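Local structure of DNA polymerase (Pyrobaculum calidifontis, 5MDN) at residues C627-A630 with K631-L635; S739-V743 with D744-E748. The protein probably catalyses DNA-templated DNA synthesis, adding deoxyribonucleotides from their triphosphates to a growing strand with release of diphosphate. All blocks are in the same frame, centred on the assembly; numbering follows the deposited sequence.

Contact 1: residues C627-A630 with K631-L635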
ATOM      1  N   CYS A 627      -5.305  22.078  14.509  1.00108.33           N
ATOM      2  CA  CYS A 627      -5.212  22.992  13.383  1.00106.98           C
ATOM      3  C   CYS A 627      -3.847  22.850  12.712  1.00103.76           C
ATOM      4  O   CYS A 627      -2.930  22.210  13.234  1.00106.19           O
ATOM      5  CB  CYS A 627      -5.429  24.432  13.845  1.00106.94           C
ATOM      6  SG  CYS A 627      -4.159  25.051  14.981  1.00109.66           S
ATOM      7  N   GLU A 628      -3.715  23.462  11.533  1.00104.95           N
ATOM      8  CA  GLU A 628      -2.474  23.339  10.777  1.00101.10           C
ATOM      9  C   GLU A 628      -1.337  24.153  11.379  1.00 96.06           C
ATOM     10  O   GLU A 628      -0.173  23.902  11.051  1.00 97.09           O
ATOM     11  CB  GLU A 628      -2.699  23.739   9.318  1.00103.60           C
ATOM     12  CG  GLU A 628      -3.728  22.878   8.606  1.00105.75           C
ATOM     13  CD  GLU A 628      -3.301  21.422   8.519  1.00102.85           C
ATOM     14  OE1 GLU A 628      -2.100  21.166   8.295  1.00107.78           O
ATOM     15  OE2 GLU A 628      -4.163  20.533   8.683  1.00 96.72           O
ATOM     16  N   LEU A 629      -1.641  25.115  12.252  1.00 99.91           N
ATOM     17  CA  LEU A 629      -0.578  25.792  12.988  1.00 96.67           C
ATOM     18  C   LEU A 629       0.013  24.877  14.056  1.00 93.50           C
ATOM     19  O   LEU A 629       1.231  24.870  14.270  1.00 95.56           O
ATOM     20  CB  LEU A 629      -1.107  27.082  13.614  1.00 95.17           C
ATOM     21  CG  LEU A 629      -0.108  27.866  14.466  1.00 96.35           C
ATOM     22  CD1 LEU A 629       1.119  28.237  13.646  1.00 95.65           C
ATOM     23  CD2 LEU A 629      -0.756  29.110  15.056  1.00 97.56           C
ATOM     24  N   ALA A 630      -0.837  24.105  14.738  1.00 91.90           N
ATOM     25  CA  ALA A 630      -0.344  23.138  15.714  1.00 93.16           C
ATOM     26  C   ALA A 630       0.543  22.091  15.050  1.00 93.93           C
ATOM     27  O   ALA A 630       1.530  21.636  15.640  1.00 98.88           O
ATOM     28  CB  ALA A 630      -1.515  22.475  16.436  1.00 95.09           C
ATOM     29  N   LYS A 631       0.197  21.687  13.825  1.00 94.98           N
ATOM     30  CA  LYS A 631       1.041  20.758  13.080  1.00 92.31           C
ATOM     31  C   LYS A 631       2.385  21.393  12.739  1.00 89.56           C
ATOM     32  O   LYS A 631       3.431  20.739  12.839  1.00 87.36           O
ATOM     33  CB  LYS A 631       0.328  20.307  11.805  1.00 91.59           C
ATOM     34  CG  LYS A 631      -0.943  19.506  12.032  1.00 90.50           C
ATOM     35  CD  LYS A 631      -0.769  18.057  11.599  1.00 91.65           C
ATOM     36  CE  LYS A 631      -2.114  17.369  11.422  1.00 94.76           C
ATOM     37  NZ  LYS A 631      -2.920  18.016  10.348  1.00 95.46           N
ATOM     38  N   GLU A 632       2.370  22.660  12.318  1.00 86.18           N
ATOM     39  CA  GLU A 632       3.614  23.363  12.021  1.00 86.09           C
ATOM     40  C   GLU A 632       4.510  23.457  13.252  1.00 84.94           C
ATOM     41  O   GLU A 632       5.729  23.273  13.154  1.00 87.74           O
ATOM     42  CB  GLU A 632       3.301  24.760  11.480  1.00 89.33           C
ATOM     43  CG  GLU A 632       4.507  25.533  10.963  1.00 94.47           C
ATOM     44  CD  GLU A 632       5.182  24.849   9.791  1.00100.40           C
ATOM     45  OE1 GLU A 632       4.471  24.202   8.991  1.00104.25           O
ATOM     46  OE2 GLU A 632       6.421  24.962   9.665  1.00104.28           O
ATOM     47  N   VAL A 633       3.925  23.745  14.418  1.00 86.07           N
ATOM     48  CA  VAL A 633       4.723  23.855  15.638  1.00 84.44           C
ATOM     49  C   VAL A 633       5.053  22.497  16.248  1.00 80.41           C
ATOM     50  O   VAL A 633       5.943  22.420  17.104  1.00 84.70           O
ATOM     51  CB  VAL A 633       4.056  24.769  16.680  1.00 86.64           C
ATOM     52  CG1 VAL A 633       3.905  26.179  16.122  1.00 86.62           C
ATOM     53  CG2 VAL A 633       2.722  24.210  17.126  1.00 87.64           C
ATOM     54  N   GLN A 634       4.366  21.420  15.851  1.00 84.11           N
ATOM     55  CA  GLN A 634       4.826  20.094  16.256  1.00 86.18           C
ATOM     56  C   GLN A 634       6.093  19.717  15.509  1.00 82.56           C
ATOM     57  O   GLN A 634       7.050  19.210  16.103  1.00 78.52           O
ATOM     58  CB  GLN A 634       3.769  19.027  16.008  1.00 89.18           C
ATOM     59  CG  GLN A 634       3.957  17.818  16.903  1.00 88.67           C
ATOM     60  CD  GLN A 634       2.917  16.742  16.672  1.00 91.65           C
ATOM     61  OE1 GLN A 634       2.297  16.667  15.607  1.00 91.05           O
ATOM     62  NE2 GLN A 634       2.719  15.897  17.674  1.00 92.45           N
ATOM     63  N   LEU A 635       6.117  19.959  14.199  1.00 76.08           N
ATOM     64  CA  LEU A 635       7.378  20.094  13.482  1.00 76.06           C
ATOM     65  C   LEU A 635       8.100  21.326  14.022  1.00 77.55           C
ATOM     66  O   LEU A 635       7.639  21.936  14.991  1.00 82.64           O
ATOM     67  CB  LEU A 635       7.140  20.195  11.969  1.00 77.41           C
ATOM     68  CG  LEU A 635       6.973  18.890  11.176  1.00 79.55           C
ATOM     69  CD1 LEU A 635       5.749  18.103  11.640  1.00 80.00           C
ATOM     70  CD2 LEU A 635       6.873  19.177   9.688  1.00 77.55           C
TER

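Contact 2: residues S739-V743 with D744-E748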
ATOM      1  N   SER A 739     -10.529  39.367  11.511  1.00139.31           N
ATOM      2  CA  SER A 739      -9.283  38.929  12.136  1.00133.01           C
ATOM      3  C   SER A 739      -9.280  39.242  13.630  1.00131.92           C
ATOM      4  O   SER A 739      -8.270  39.667  14.193  1.00132.25           O
ATOM      5  CB  SER A 739      -8.067  39.549  11.441  1.00129.16           C
ATOM      6  OG  SER A 739      -8.082  39.291  10.047  1.00125.63           O
ATOM      7  N   LYS A 740     -10.422  39.028  14.279  1.00132.70           N
ATOM      8  CA  LYS A 740     -10.532  39.035  15.740  1.00133.09           C
ATOM      9  C   LYS A 740     -10.848  37.614  16.197  1.00139.84           C
ATOM     10  O   LYS A 740     -11.998  37.166  16.128  1.00139.63           O
ATOM     11  CB  LYS A 740     -11.554  40.059  16.215  1.00128.90           C
ATOM     12  CG  LYS A 740     -10.972  41.466  16.321  1.00123.93           C
ATOM     13  CD  LYS A 740     -10.768  42.109  14.964  1.00119.55           C
ATOM     14  CE  LYS A 740     -10.011  43.423  15.072  1.00116.50           C
ATOM     15  NZ  LYS A 740      -9.641  43.928  13.721  1.00115.48           N
ATOM     16  N   VAL A 741      -9.796  36.890  16.567  1.00129.38           N
ATOM     17  CA  VAL A 741      -9.840  35.461  16.851  1.00132.92           C
ATOM     18  C   VAL A 741      -9.488  35.222  18.317  1.00128.11           C
ATOM     19  O   VAL A 741      -8.607  35.892  18.866  1.00124.60           O
ATOM     20  CB  VAL A 741      -8.903  34.689  15.905  1.00136.01           C
ATOM     21  CG1 VAL A 741      -9.080  33.195  16.081  1.00134.24           C
ATOM     22  CG2 VAL A 741      -9.178  35.098  14.462  1.00134.65           C
ATOM     23  N   ASP A 742     -10.173  34.266  18.949  1.00133.37           N
ATOM     24  CA  ASP A 742      -9.906  33.938  20.350  1.00128.20           C
ATOM     25  C   ASP A 742      -8.505  33.352  20.459  1.00121.25           C
ATOM     26  O   ASP A 742      -8.318  32.131  20.442  1.00115.80           O
ATOM     27  CB  ASP A 742     -10.940  32.954  20.903  1.00129.56           C
ATOM     28  CG  ASP A 742     -10.742  32.668  22.388  1.00125.17           C
ATOM     29  OD1 ASP A 742      -9.974  33.402  23.046  1.00120.14           O
ATOM     30  OD2 ASP A 742     -11.350  31.702  22.896  1.00122.43           O
ATOM     31  N   VAL A 743      -7.511  34.235  20.573  1.00118.11           N
ATOM     32  CA  VAL A 743      -6.119  33.803  20.655  1.00119.19           C
ATOM     33  C   VAL A 743      -5.874  32.980  21.914  1.00117.22           C
ATOM     34  O   VAL A 743      -5.058  32.052  21.905  1.00121.40           O
ATOM     35  CB  VAL A 743      -5.187  35.033  20.565  1.00123.18           C
ATOM     36  CG1 VAL A 743      -4.670  35.464  21.938  1.00125.26           C
ATOM     37  CG2 VAL A 743      -4.043  34.755  19.621  1.00126.50           C
ATOM     38  N   ASP A 744      -6.572  33.295  23.011  1.00123.31           N
ATOM     39  CA  ASP A 744      -6.384  32.552  24.253  1.00123.58           C
ATOM     40  C   ASP A 744      -6.689  31.070  24.074  1.00122.29           C
ATOM     41  O   ASP A 744      -6.120  30.229  24.778  1.00129.93           O
ATOM     42  CB  ASP A 744      -7.260  33.149  25.353  1.00120.71           C
ATOM     43  CG  ASP A 744      -6.870  34.571  25.702  1.00116.87           C
ATOM     44  OD1 ASP A 744      -5.987  35.130  25.016  1.00113.15           O
ATOM     45  OD2 ASP A 744      -7.445  35.132  26.657  1.00110.83           O
ATOM     46  N   TYR A 745      -7.580  30.730  23.142  1.00124.42           N
ATOM     47  CA  TYR A 745      -7.834  29.326  22.833  1.00124.11           C
ATOM     48  C   TYR A 745      -6.620  28.690  22.164  1.00130.92           C
ATOM     49  O   TYR A 745      -6.144  27.631  22.593  1.00133.11           O
ATOM     50  CB  TYR A 745      -9.064  29.218  21.927  1.00119.31           C
ATOM     51  CG  TYR A 745      -9.500  27.807  21.576  1.00113.49           C
ATOM     52  CD1 TYR A 745      -8.862  27.080  20.577  1.00111.63           C
ATOM     53  CD2 TYR A 745     -10.596  27.230  22.204  1.00113.57           C
ATOM     54  CE1 TYR A 745      -9.273  25.800  20.252  1.00112.41           C
ATOM     55  CE2 TYR A 745     -11.023  25.958  21.875  1.00116.13           C
ATOM     56  CZ  TYR A 745     -10.355  25.245  20.903  1.00113.61           C
ATOM     57  OH  TYR A 745     -10.773  23.974  20.579  1.00105.96           O
ATOM     58  N   TYR A 746      -6.103  29.326  21.110  1.00121.97           N
ATOM     59  CA  TYR A 746      -5.061  28.713  20.295  1.00119.99           C
ATOM     60  C   TYR A 746      -3.707  28.648  20.989  1.00115.87           C
ATOM     61  O   TYR A 746      -2.886  27.803  20.622  1.00117.08           O
ATOM     62  CB  TYR A 746      -4.937  29.462  18.968  1.00120.70           C
ATOM     63  CG  TYR A 746      -6.038  29.111  17.996  1.00125.66           C
ATOM     64  CD1 TYR A 746      -6.628  27.855  18.020  1.00127.35           C
ATOM     65  CD2 TYR A 746      -6.498  30.033  17.065  1.00124.69           C
ATOM     66  CE1 TYR A 746      -7.638  27.521  17.142  1.00123.35           C
ATOM     67  CE2 TYR A 746      -7.512  29.707  16.181  1.00122.73           C
ATOM     68  CZ  TYR A 746      -8.076  28.449  16.224  1.00121.29           C
ATOM     69  OH  TYR A 746      -9.084  28.114  15.350  1.00117.74           O
ATOM     70  N   ILE A 747      -3.450  29.498  21.982  1.00118.04           N
ATOM     71  CA  ILE A 747      -2.215  29.368  22.750  1.00114.00           C
ATOM     72  C   ILE A 747      -2.345  28.296  23.824  1.00113.48           C
ATOM     73  O   ILE A 747      -1.423  27.499  24.034  1.00115.94           O
ATOM     74  CB  ILE A 747      -1.801  30.726  23.348  1.00111.18           C
ATOM     75  CG1 ILE A 747      -1.252  31.636  22.248  1.00112.21           C
ATOM     76  CG2 ILE A 747      -0.775  30.545  24.457  1.00109.91           C
ATOM     77  CD1 ILE A 747      -2.071  32.862  21.997  1.00112.17           C
ATOM     78  N   GLU A 748      -3.494  28.234  24.498  1.00117.59           N
ATOM     79  CA  GLU A 748      -3.573  27.440  25.718  1.00122.55           C
ATOM     80  C   GLU A 748      -3.783  25.952  25.461  1.00127.35           C
ATOM     81  O   GLU A 748      -3.130  25.126  26.106  1.00130.47           O
ATOM     82  CB  GLU A 748      -4.685  27.970  26.623  1.00124.14           C
ATOM     83  CG  GLU A 748      -4.409  29.342  27.207  1.00122.97           C
ATOM     84  CD  GLU A 748      -5.538  29.833  28.086  1.00121.78           C
ATOM     85  OE1 GLU A 748      -6.559  29.118  28.193  1.00119.95           O
ATOM     86  OE2 GLU A 748      -5.407  30.934  28.665  1.00120.11           O
TER

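Contact 1: residues C627-A630 with K631-L635
Val633 N donates to Leu629 O at 2.9 Å, one of four successive i+4 bonds that identify this stretch as the first turns of the helix 628-643. The turn is capped by sulfur: Cys627 sits at the N-cap, and its SG accepts from Ala630 N at 3.5 Å with an N-H...S angle of 156°, the reach expected of a soft acceptor. A chi1 of 64° swings SG back over the helix start, where that N-H points. On another flank Glu628 and Lys631 run alongside each other in the same direction, and Glu628 OE2 meets Lys631 NZ in a salt bridge of 3.3 Å; OE1 is farther from NZ, at 3.8 Å, so the ammonium leans on one carboxylate oxygen. Bends in both chains bring the charges together. The apolar flank has Leu629 CD1 4.3 Å from Val633 CG1, and these two side chains reach Arg664 and Tyr657 of helix 647-666, respectively. The chemistry thus divides round the helix: thiol and branched aliphatics turn into the protein, while the i to i+3 ion pair lies toward solvent, where its contribution is likely to be modest.

Contact 2: residues S739-V743 with D744-E748
Val741 and Tyr746 meet obliquely at the N-terminus of the helix 743-756, where Asp742 is the N-cap residue and the centre of an inverse gamma turn. The nearest approach is from Val741 CG1 to Tyr746 CE2, 3.8 Å, with CD2 of the same ring 4.2 Å from that methyl; the pairing bridges the loop and the first helical turn. Both side chains also pack on Val717 of strand 716-718, and Tyr746 OH makes a weak hydrogen bond to Ile718 N. The Asp742 side chain crosses that of Tyr745 at about a right angle, its carboxylate plane turned 57° from the phenol ring, and OD2 lies 3.5 Å from Tyr745 CB. With CG trans to the backbone N (chi1 -176°), the carboxylate extends over the start of the helix, where the helix dipole would probably favour its negative charge, although the Asp744 carboxylate close by would probably oppose part of that gain. Its other oxygen, OD1, is 3.6 Å from Asp744 CB, and the two carboxylates are inclined by 53°. An alanine in place of Asp742 is likely to leave Arg728 without its long, weak ion-pair partner and the helix start without the carboxylate of its N-cap residue. The backbone closes the turn through Tyr745 N to Asp742 O at 3.1 Å, whereas the phenol end of Tyr745 is hydrogen-bonded farther along, to Lys749 NZ. Val743 and Ile747 are one turn apart, and between them Val743 CG2 lies 3.6 Å from Ile747 CD1.

In the fold
Contacts 1 and 2 are the N-terminal starts of two helices, 628-643 and 743-756, whose centres of contact lie 15 Å apart; their nearest atoms are about 5 Å from each other, so they do not touch directly. The shared element is helix 647-666, which receives Leu629 and Val633 from contact 1 and Val743 and Ile747 from contact 2. Ile677 is a second link, touched by Cys627 and by Tyr746. This C-terminal helical cluster is consistent with the thumb of family B polymerases. Neither contact includes an annotated metal ligand, although the Glu628 side chain is about 13 Å from a bound magnesium ion.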